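Local coordinates for protein cystalysin (Treponema denticola, PDB 1C7N) that belongs to the class I and II aminotransferase family of pyridoxal-5'-phosphate proteins, binds that cofactor in a pocket and assembles as a dimer, at residues Thr150-Leu156 and Glu185-Ile189; Leu53-Leu57 and Thr275-Ala280; Phe309-His314 and Leu386-Lys391. All coordinates share one frame; numbering follows the deposited sequence.

Interaction 1 of 3, residues Thr150-Leu156 and Glu185-Ile189; sequences TIDFQKL and ELQKI. Unlike the reference sequence in segment 150-156: Gln154 (reference Glu).
Phe153 lies with one ring face against Lys188 and the other against Ile151 of its own segment. The Lys188 chain is extended beyond CG and crosses the ring at about a right angle: its CD stands 3.6 Å from the Phe153 ring centroid, 4° off the normal, a CH-pi contact almost exactly over the centre. Lys188 CB reaches Phe153 CE2 at 3.5 Å, while the opposite face rests, nearer the rim, on CB of Ile151.

Apolar packing continues at the ring edge, where Ile189 CG1 lies in the plane, 3.8 Å from Phe153 CE2. The same methylene meets Leu156 CD2 at 4.3 Å, and Ile189 CD1 touches Ile151 CG1. Both helices belong to the family's large alpha/beta fold; Ile189 also packs on Leu168 and Phe170 of strand 165-171, so the contact ties helix 153-160 to a helix lying against the central sheet.

The polar link runs through a water, which accepts from Ile151 N at 2.9 Å and donates to Glu185 OE2. The other carboxylate oxygen, OE1, is held by Lys182 N and a salt bridge to Arg179. Asp152 caps helix 153-160: its OD1 accepts from Lys155 N, which approaches from above the carboxylate plane.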
loop_
_atom_site.group_PDB
_atom_site.type_symbol
_atom_site.label_atom_id
_atom_site.label_comp_id
_atom_site.label_asym_id
_atom_site.label_seq_id
_atom_site.Cartn_x
_atom_site.Cartn_y
_atom_site.Cartn_z
ATOM N N THR A 150 -5.388 25.258 23.799
ATOM C CA THR A 150 -4.837 26.334 22.980
ATOM C C THR A 150 -3.328 26.171 22.789
ATOM O O THR A 150 -2.671 25.446 23.538
ATOM C CB THR A 150 -5.112 27.714 23.618
ATOM O OG1 THR A 150 -4.676 27.700 24.986
ATOM C CG2 THR A 150 -6.600 28.045 23.553
ATOM N N ILE A 151 -2.791 26.862 21.789
ATOM C CA ILE A 151 -1.369 26.805 21.452
ATOM C C ILE A 151 -0.485 27.677 22.344
ATOM O O ILE A 151 -0.849 28.801 22.679
ATOM C CB ILE A 151 -1.144 27.258 19.992
ATOM C CG1 ILE A 151 -1.980 26.397 19.039
ATOM C CG2 ILE A 151 0.329 27.186 19.640
ATOM C CD1 ILE A 151 -1.596 24.946 19.019
ATOM N N ASP A 152 0.672 27.153 22.736
ATOM C CA ASP A 152 1.616 27.919 23.549
ATOM C C ASP A 152 2.524 28.616 22.538
ATOM O O ASP A 152 3.589 28.103 22.194
ATOM C CB ASP A 152 2.458 26.999 24.434
ATOM C CG ASP A 152 3.368 27.770 25.376
ATOM O OD1 ASP A 152 3.699 28.935 25.061
ATOM O OD2 ASP A 152 3.765 27.206 26.420
ATOM N N PHE A 153 2.099 29.779 22.058
ATOM C CA PHE A 153 2.867 30.506 21.052
ATOM C C PHE A 153 4.262 30.959 21.472
ATOM O O PHE A 153 5.197 30.895 20.672
ATOM C CB PHE A 153 2.052 31.695 20.541
ATOM C CG PHE A 153 0.756 31.297 19.892
ATOM C CD1 PHE A 153 -0.454 31.464 20.557
ATOM C CD2 PHE A 153 0.748 30.735 18.617
ATOM C CE1 PHE A 153 -1.657 31.078 19.963
ATOM C CE2 PHE A 153 -0.448 30.346 18.013
ATOM C CZ PHE A 153 -1.653 30.517 18.689
ATOM N N GLN A 154 4.414 31.412 22.712
ATOM C CA GLN A 154 5.721 31.851 23.183
ATOM C C GLN A 154 6.719 30.699 23.076
ATOM O O GLN A 154 7.820 30.862 22.547
ATOM C CB GLN A 154 5.646 32.322 24.637
ATOM C CG GLN A 154 4.641 33.432 24.891
ATOM C CD GLN A 154 4.752 33.995 26.296
ATOM O OE1 GLN A 154 4.764 33.246 27.277
ATOM N NE2 GLN A 154 4.830 35.318 26.402
ATOM N N LYS A 155 6.328 29.534 23.583
ATOM C CA LYS A 155 7.191 28.359 23.537
ATOM C C LYS A 155 7.420 27.910 22.097
ATOM O O LYS A 155 8.532 27.533 21.728
ATOM C CB LYS A 155 6.574 27.209 24.339
ATOM C CG LYS A 155 7.383 25.920 24.269
ATOM C CD LYS A 155 6.727 24.776 25.036
ATOM C CE LYS A 155 6.780 24.993 26.544
ATOM N NZ LYS A 155 6.305 23.786 27.284
ATOM N N LEU A 156 6.368 27.952 21.285
ATOM C CA LEU A 156 6.486 27.536 19.892
ATOM C C LEU A 156 7.466 28.419 19.124
ATOM O O LEU A 156 8.272 27.916 18.339
ATOM C CB LEU A 156 5.120 27.553 19.201
ATOM C CG LEU A 156 5.107 27.141 17.722
ATOM C CD1 LEU A 156 5.672 25.730 17.566
ATOM C CD2 LEU A 156 3.687 27.208 17.182
ATOM N N GLU A 185 -5.295 31.842 15.112
ATOM C CA GLU A 185 -4.305 30.911 15.641
ATOM C C GLU A 185 -3.380 30.464 14.506
ATOM O O GLU A 185 -2.161 30.409 14.667
ATOM C CB GLU A 185 -5.004 29.694 16.262
ATOM C CG GLU A 185 -5.930 30.031 17.422
ATOM C CD GLU A 185 -6.693 28.818 17.947
ATOM O OE1 GLU A 185 -7.409 28.172 17.152
ATOM O OE2 GLU A 185 -6.581 28.520 19.158
ATOM N N LEU A 186 -3.967 30.149 13.354
ATOM C CA LEU A 186 -3.191 29.722 12.194
ATOM C C LEU A 186 -2.287 30.841 11.679
ATOM O O LEU A 186 -1.209 30.575 11.145
ATOM C CB LEU A 186 -4.121 29.242 11.069
ATOM C CG LEU A 186 -4.854 27.918 11.318
ATOM C CD1 LEU A 186 -5.745 27.578 10.125
ATOM C CD2 LEU A 186 -3.835 26.807 11.567
ATOM N N GLN A 187 -2.726 32.089 11.836
ATOM C CA GLN A 187 -1.939 33.241 11.400
ATOM C C GLN A 187 -0.684 33.357 12.254
ATOM O O GLN A 187 0.414 33.542 11.728
ATOM C CB GLN A 187 -2.761 34.530 11.513
ATOM C CG GLN A 187 -3.880 34.650 10.480
ATOM C CD GLN A 187 -3.363 34.941 9.077
ATOM O OE1 GLN A 187 -4.016 34.613 8.083
ATOM N NE2 GLN A 187 -2.197 35.574 8.991
ATOM N N LYS A 188 -0.848 33.247 13.571
ATOM C CA LYS A 188 0.279 33.333 14.496
ATOM C C LYS A 188 1.303 32.242 14.212
ATOM O O LYS A 188 2.511 32.475 14.275
ATOM C CB LYS A 188 -0.191 33.200 15.946
ATOM C CG LYS A 188 -0.723 34.471 16.584
ATOM C CD LYS A 188 -0.841 34.273 18.093
ATOM C CE LYS A 188 -1.247 35.545 18.814
ATOM N NZ LYS A 188 -1.219 35.358 20.301
ATOM N N ILE A 189 0.816 31.043 13.912
ATOM C CA ILE A 189 1.709 29.933 13.616
ATOM C C ILE A 189 2.393 30.184 12.276
ATOM O O ILE A 189 3.585 29.918 12.126
ATOM C CB ILE A 189 0.946 28.594 13.562
ATOM C CG1 ILE A 189 0.237 28.356 14.898
ATOM C CG2 ILE A 189 1.922 27.448 13.258
ATOM C CD1 ILE A 189 -0.623 27.112 14.928
HETATM O O HOH W 1 -4.344 28.872 20.488
#

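Interaction 2 of 3, residues Leu53-Leu57 and Thr275-Ala280; sequences LKKYL and TLGYKA
Tyr56 turns one face of its ring to Lys279 and part of its edge to Leu276, and the contact is built round these two orientations. With CG anti to the backbone N (chi1 -165°), the tyrosine reaches across to the second helix. There the Lys279 chain, bent at chi2, is laid obliquely over the ring. Its CG sits 3.8 Å from the Tyr56 centroid, 18° off the normal and offset toward the CG-CD1 side, a CH-pi contact; Lys279 CB stands just outside the rim beside CD1 and CE1, and CE is carried past CD2. The ammonium group continues to a long, weak ion pair with Glu282.

At the ring edge, Leu276 CD2 lies in the plane, 3.9 Å from Tyr56 CD1. This methyl also meets Leu57 CD2 at 4.1 Å, the two leucine side chains crossing at about a right angle. Farther along the edge, Thr275 OG1 comes within 3.4 Å of Tyr56 CE1. The phenol itself is linked to the other helix by a water, 2.9 Å from Tyr56 OH, that donates to Thr275 O at 2.7 Å. Leu53 closes the apolar side, its CD2 4.3 Å from Ala280 CB.

The helical segments run at 134° to each other, nearer antiparallel than parallel, with axes 10.7 Å apart at closest. Helix 47-59 therefore lies across the start of helix 275-287 at the dimer interface, where Leu57 and Leu276 each pack on their own counterparts in the second subunit and Lys54 forms a salt bridge with Asp58 of that subunit.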
loop_
_atom_site.group_PDB
_atom_site.type_symbol
_atom_site.label_atom_id
_atom_site.label_comp_id
_atom_site.label_asym_id
_atom_site.label_seq_id
_atom_site.Cartn_x
_atom_site.Cartn_y
_atom_site.Cartn_z
ATOM N N LEU A 53 -18.390 0.398 -6.023
ATOM C CA LEU A 53 -17.265 -0.533 -6.109
ATOM C C LEU A 53 -17.678 -1.815 -6.824
ATOM O O LEU A 53 -16.912 -2.370 -7.613
ATOM C CB LEU A 53 -16.725 -0.860 -4.712
ATOM C CG LEU A 53 -16.039 0.309 -3.996
ATOM C CD1 LEU A 53 -15.621 -0.098 -2.588
ATOM C CD2 LEU A 53 -14.829 0.740 -4.802
ATOM N N LYS A 54 -18.890 -2.286 -6.544
ATOM C CA LYS A 54 -19.397 -3.490 -7.182
ATOM C C LYS A 54 -19.563 -3.254 -8.688
ATOM O O LYS A 54 -19.241 -4.122 -9.503
ATOM C CB LYS A 54 -20.723 -3.893 -6.539
ATOM C CG LYS A 54 -20.556 -4.414 -5.113
ATOM C CD LYS A 54 -21.846 -4.328 -4.308
ATOM C CE LYS A 54 -22.964 -5.144 -4.918
ATOM N NZ LYS A 54 -24.205 -5.071 -4.096
ATOM N N LYS A 55 -20.060 -2.079 -9.054
ATOM C CA LYS A 55 -20.230 -1.734 -10.463
ATOM C C LYS A 55 -18.860 -1.734 -11.141
ATOM O O LYS A 55 -18.701 -2.261 -12.245
ATOM C CB LYS A 55 -20.863 -0.347 -10.601
ATOM C CG LYS A 55 -20.841 0.209 -12.027
ATOM C CD LYS A 55 -21.466 1.595 -12.094
ATOM C CE LYS A 55 -21.398 2.166 -13.506
ATOM N NZ LYS A 55 -21.906 3.569 -13.543
ATOM N N TYR A 56 -17.872 -1.147 -10.467
ATOM C CA TYR A 56 -16.518 -1.066 -11.002
ATOM C C TYR A 56 -15.895 -2.452 -11.162
ATOM O O TYR A 56 -15.206 -2.718 -12.149
ATOM C CB TYR A 56 -15.634 -0.217 -10.084
ATOM C CG TYR A 56 -14.331 0.232 -10.708
ATOM C CD1 TYR A 56 -13.119 0.044 -10.046
ATOM C CD2 TYR A 56 -14.312 0.879 -11.944
ATOM C CE1 TYR A 56 -11.920 0.493 -10.593
ATOM C CE2 TYR A 56 -13.117 1.332 -12.501
ATOM C CZ TYR A 56 -11.926 1.137 -11.818
ATOM O OH TYR A 56 -10.743 1.605 -12.341
ATOM N N LEU A 57 -16.130 -3.328 -10.190
ATOM C CA LEU A 57 -15.583 -4.678 -10.245
ATOM C C LEU A 57 -16.074 -5.422 -11.484
ATOM O O LEU A 57 -15.378 -6.292 -12.007
ATOM C CB LEU A 57 -15.951 -5.458 -8.978
ATOM C CG LEU A 57 -15.124 -5.105 -7.732
ATOM C CD1 LEU A 57 -15.717 -5.777 -6.495
ATOM C CD2 LEU A 57 -13.690 -5.552 -7.940
ATOM N N THR A 275 -6.030 -0.281 -7.519
ATOM C CA THR A 275 -7.126 0.209 -8.349
ATOM C C THR A 275 -8.401 0.603 -7.611
ATOM O O THR A 275 -9.021 1.620 -7.934
ATOM C CB THR A 275 -7.508 -0.830 -9.414
ATOM O OG1 THR A 275 -8.606 -0.338 -10.190
ATOM C CG2 THR A 275 -7.905 -2.134 -8.757
ATOM N N LEU A 276 -8.804 -0.201 -6.632
ATOM C CA LEU A 276 -10.018 0.101 -5.882
ATOM C C LEU A 276 -9.826 1.306 -4.972
ATOM O O LEU A 276 -10.783 2.020 -4.673
ATOM C CB LEU A 276 -10.457 -1.116 -5.069
ATOM C CG LEU A 276 -10.797 -2.323 -5.949
ATOM C CD1 LEU A 276 -11.153 -3.519 -5.081
ATOM C CD2 LEU A 276 -11.947 -1.961 -6.883
ATOM N N GLY A 277 -8.588 1.529 -4.538
ATOM C CA GLY A 277 -8.302 2.664 -3.683
ATOM C C GLY A 277 -8.560 3.959 -4.437
ATOM O O GLY A 277 -9.178 4.886 -3.915
ATOM N N TYR A 278 -8.087 4.030 -5.672
ATOM C CA TYR A 278 -8.308 5.224 -6.471
ATOM C C TYR A 278 -9.795 5.452 -6.718
ATOM O O TYR A 278 -10.291 6.558 -6.525
ATOM C CB TYR A 278 -7.571 5.131 -7.812
ATOM C CG TYR A 278 -6.069 5.191 -7.675
ATOM C CD1 TYR A 278 -5.290 4.044 -7.812
ATOM C CD2 TYR A 278 -5.425 6.390 -7.373
ATOM C CE1 TYR A 278 -3.905 4.089 -7.653
ATOM C CE2 TYR A 278 -4.039 6.442 -7.206
ATOM C CZ TYR A 278 -3.289 5.290 -7.349
ATOM O OH TYR A 278 -1.921 5.336 -7.201
ATOM N N LYS A 279 -10.507 4.402 -7.122
ATOM C CA LYS A 279 -11.939 4.511 -7.413
ATOM C C LYS A 279 -12.791 4.837 -6.189
ATOM O O LYS A 279 -13.770 5.580 -6.286
ATOM C CB LYS A 279 -12.453 3.221 -8.054
ATOM C CG LYS A 279 -13.878 3.324 -8.585
ATOM C CD LYS A 279 -13.966 4.316 -9.736
ATOM C CE LYS A 279 -15.374 4.392 -10.294
ATOM N NZ LYS A 279 -15.485 5.415 -11.370
ATOM N N ALA A 280 -12.423 4.268 -5.043
ATOM C CA ALA A 280 -13.150 4.507 -3.801
ATOM C C ALA A 280 -13.147 5.994 -3.452
ATOM O O ALA A 280 -14.175 6.553 -3.076
ATOM C CB ALA A 280 -12.522 3.699 -2.660
HETATM O O HOH W 2 -9.066 2.866 -10.352
#

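Interaction 3 of 3, residues Phe309-His314 and Leu386-Lys391; sequences FFEVNH and LNKALK
His314 and Asn387 make the direct polar link between the two segments, and the histidine can be followed outward from its backbone. CB carries the imidazole toward helix 376-393, with CG anti to the carbonyl carbon. CG and CD2 then lie beneath Leu390 CD1, which stands 3.6 Å from the His314 ring centroid, close to the ring normal, in a CH-pi contact. Over the same face, toward the other end of the ring, CE1 meets Leu390 CB at 3.6 Å and has Lys391 CG near its edge. At the tip, NE2 donates to Asn387 OD1 at 2.9 Å, with an N-H...O angle of 146°; the oxygen is tilted from the ring plane, and ring and amide are turned 77° apart.

The Asn387 amide is held at its other end too, ND2 bonding to Glu384. Asn387 CB abuts the edge of the Phe309 ring, 3.6 Å from Phe309 CZ, and Leu386 CD1 reaches Phe310 CZ at 3.9 Å. Asn313 ND2 turns back to Phe309 O, which also accepts from Asn313 N.

The two helical segments, 37° from parallel, are thus joined by a largely apolar surface with a single amide-imidazole bond, whose geometry makes NE2 the protonated donor; the lysine ammonium of Lys391 nearby, not in contact, would if anything make a positive charge on His314 less favourable.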
loop_
_atom_site.group_PDB
_atom_site.type_symbol
_atom_site.label_atom_id
_atom_site.label_comp_id
_atom_site.label_asym_id
_atom_site.label_seq_id
_atom_site.Cartn_x
_atom_site.Cartn_y
_atom_site.Cartn_z
ATOM N N PHE A 309 -24.772 12.571 29.587
ATOM C CA PHE A 309 -24.662 11.432 30.481
ATOM C C PHE A 309 -23.888 11.761 31.751
ATOM O O PHE A 309 -24.322 11.423 32.850
ATOM C CB PHE A 309 -23.984 10.258 29.782
ATOM C CG PHE A 309 -23.644 9.133 30.706
ATOM C CD1 PHE A 309 -24.631 8.271 31.164
ATOM C CD2 PHE A 309 -22.339 8.967 31.164
ATOM C CE1 PHE A 309 -24.326 7.257 32.068
ATOM C CE2 PHE A 309 -22.023 7.958 32.064
ATOM C CZ PHE A 309 -23.020 7.101 32.519
ATOM N N PHE A 310 -22.741 12.414 31.609
ATOM C CA PHE A 310 -21.954 12.750 32.785
ATOM C C PHE A 310 -22.550 13.890 33.613
ATOM O O PHE A 310 -22.435 13.890 34.837
ATOM C CB PHE A 310 -20.511 13.065 32.391
ATOM C CG PHE A 310 -19.778 11.887 31.803
ATOM C CD1 PHE A 310 -19.581 11.784 30.429
ATOM C CD2 PHE A 310 -19.310 10.862 32.624
ATOM C CE1 PHE A 310 -18.928 10.674 29.884
ATOM C CE2 PHE A 310 -18.658 9.750 32.085
ATOM C CZ PHE A 310 -18.468 9.659 30.715
ATOM N N GLU A 311 -23.189 14.856 32.961
ATOM C CA GLU A 311 -23.802 15.958 33.701
ATOM C C GLU A 311 -24.919 15.406 34.583
ATOM O O GLU A 311 -25.164 15.899 35.682
ATOM C CB GLU A 311 -24.398 16.999 32.747
ATOM C CG GLU A 311 -23.410 17.626 31.795
ATOM C CD GLU A 311 -24.061 18.645 30.881
ATOM O OE1 GLU A 311 -25.229 18.431 30.494
ATOM O OE2 GLU A 311 -23.402 19.647 30.538
ATOM N N VAL A 312 -25.590 14.369 34.096
ATOM C CA VAL A 312 -26.697 13.759 34.826
ATOM C C VAL A 312 -26.328 12.672 35.839
ATOM O O VAL A 312 -26.929 12.590 36.914
ATOM C CB VAL A 312 -27.727 13.150 33.838
ATOM C CG1 VAL A 312 -28.751 12.321 34.594
ATOM C CG2 VAL A 312 -28.414 14.260 33.047
ATOM N N ASN A 313 -25.340 11.848 35.507
ATOM C CA ASN A 313 -24.960 10.737 36.374
ATOM C C ASN A 313 -23.668 10.863 37.173
ATOM O O ASN A 313 -23.602 10.414 38.317
ATOM C CB ASN A 313 -24.909 9.458 35.536
ATOM C CG ASN A 313 -26.241 9.141 34.884
ATOM O OD1 ASN A 313 -27.174 8.685 35.543
ATOM N ND2 ASN A 313 -26.339 9.390 33.583
ATOM N N HIS A 314 -22.638 11.450 36.571
ATOM C CA HIS A 314 -21.350 11.608 37.239
ATOM C C HIS A 314 -20.759 12.947 36.819
ATOM O O HIS A 314 -19.816 13.001 36.032
ATOM C CB HIS A 314 -20.432 10.445 36.844
ATOM C CG HIS A 314 -21.026 9.101 37.127
ATOM N ND1 HIS A 314 -20.994 8.522 38.379
ATOM C CD2 HIS A 314 -21.746 8.263 36.344
ATOM C CE1 HIS A 314 -21.672 7.388 38.354
ATOM N NE2 HIS A 314 -22.140 7.208 37.132
ATOM N N LEU A 386 -20.905 1.610 31.848
ATOM C CA LEU A 386 -19.977 2.473 32.565
ATOM C C LEU A 386 -20.669 2.990 33.824
ATOM O O LEU A 386 -20.081 3.025 34.904
ATOM C CB LEU A 386 -19.601 3.662 31.679
ATOM C CG LEU A 386 -18.273 4.395 31.865
ATOM C CD1 LEU A 386 -18.501 5.873 31.551
ATOM C CD2 LEU A 386 -17.741 4.227 33.270
ATOM N N ASN A 387 -21.926 3.391 33.659
ATOM C CA ASN A 387 -22.743 3.911 34.751
ATOM C C ASN A 387 -22.774 2.936 35.925
ATOM O O ASN A 387 -22.501 3.318 37.061
ATOM C CB ASN A 387 -24.165 4.180 34.243
ATOM C CG ASN A 387 -24.980 5.035 35.197
ATOM O OD1 ASN A 387 -24.429 5.828 35.961
ATOM N ND2 ASN A 387 -26.304 4.894 35.137
ATOM N N LYS A 388 -23.103 1.676 35.650
ATOM C CA LYS A 388 -23.153 0.667 36.706
ATOM C C LYS A 388 -21.773 0.420 37.310
ATOM O O LYS A 388 -21.640 0.231 38.521
ATOM C CB LYS A 388 -23.722 -0.652 36.175
ATOM C CG LYS A 388 -25.189 -0.586 35.770
ATOM C CD LYS A 388 -25.853 -1.949 35.895
ATOM C CE LYS A 388 -27.306 -1.916 35.443
ATOM N NZ LYS A 388 -27.432 -1.602 33.992
ATOM N N ALA A 389 -20.747 0.429 36.464
ATOM C CA ALA A 389 -19.377 0.209 36.914
ATOM C C ALA A 389 -18.909 1.336 37.836
ATOM O O ALA A 389 -18.276 1.085 38.870
ATOM C CB ALA A 389 -18.446 0.088 35.709
ATOM N N LEU A 390 -19.221 2.574 37.462
ATOM C CA LEU A 390 -18.840 3.724 38.270
ATOM C C LEU A 390 -19.580 3.695 39.603
ATOM O O LEU A 390 -19.002 3.988 40.647
ATOM C CB LEU A 390 -19.147 5.030 37.530
ATOM C CG LEU A 390 -18.167 5.421 36.416
ATOM C CD1 LEU A 390 -18.616 6.711 35.758
ATOM C CD2 LEU A 390 -16.772 5.587 36.997
ATOM N N LYS A 391 -20.862 3.346 39.567
ATOM C CA LYS A 391 -21.648 3.274 40.796
ATOM C C LYS A 391 -21.048 2.227 41.729
ATOM O O LYS A 391 -20.849 2.481 42.918
ATOM C CB LYS A 391 -23.099 2.910 40.483
ATOM C CG LYS A 391 -23.883 4.019 39.815
ATOM C CD LYS A 391 -25.270 3.535 39.425
ATOM C CE LYS A 391 -26.060 4.640 38.768
ATOM N NZ LYS A 391 -27.370 4.147 38.281
#

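How the interactions relate
Three contacts, each involving helices, lie far apart in one chain of the aminotransferase fold. The centres of interactions 1 and 2 are 42 Å apart, on opposite sides of the chain's centre. Between interactions 1 and 3 the centres are 36 Å apart, and between interactions 2 and 3 they are 44 Å apart. None touches another. Along the chain, 53-57 pairs with 275-280 across a span that contains the whole of interaction 1, and interaction 3 follows both. Helices 275-287 and 289-313 are consecutive, connecting the dimer-facing interaction 2 with the remote end at interaction 3. Interaction 1 lies beside the central sheet, and neither it nor interaction 3 meets the second subunit.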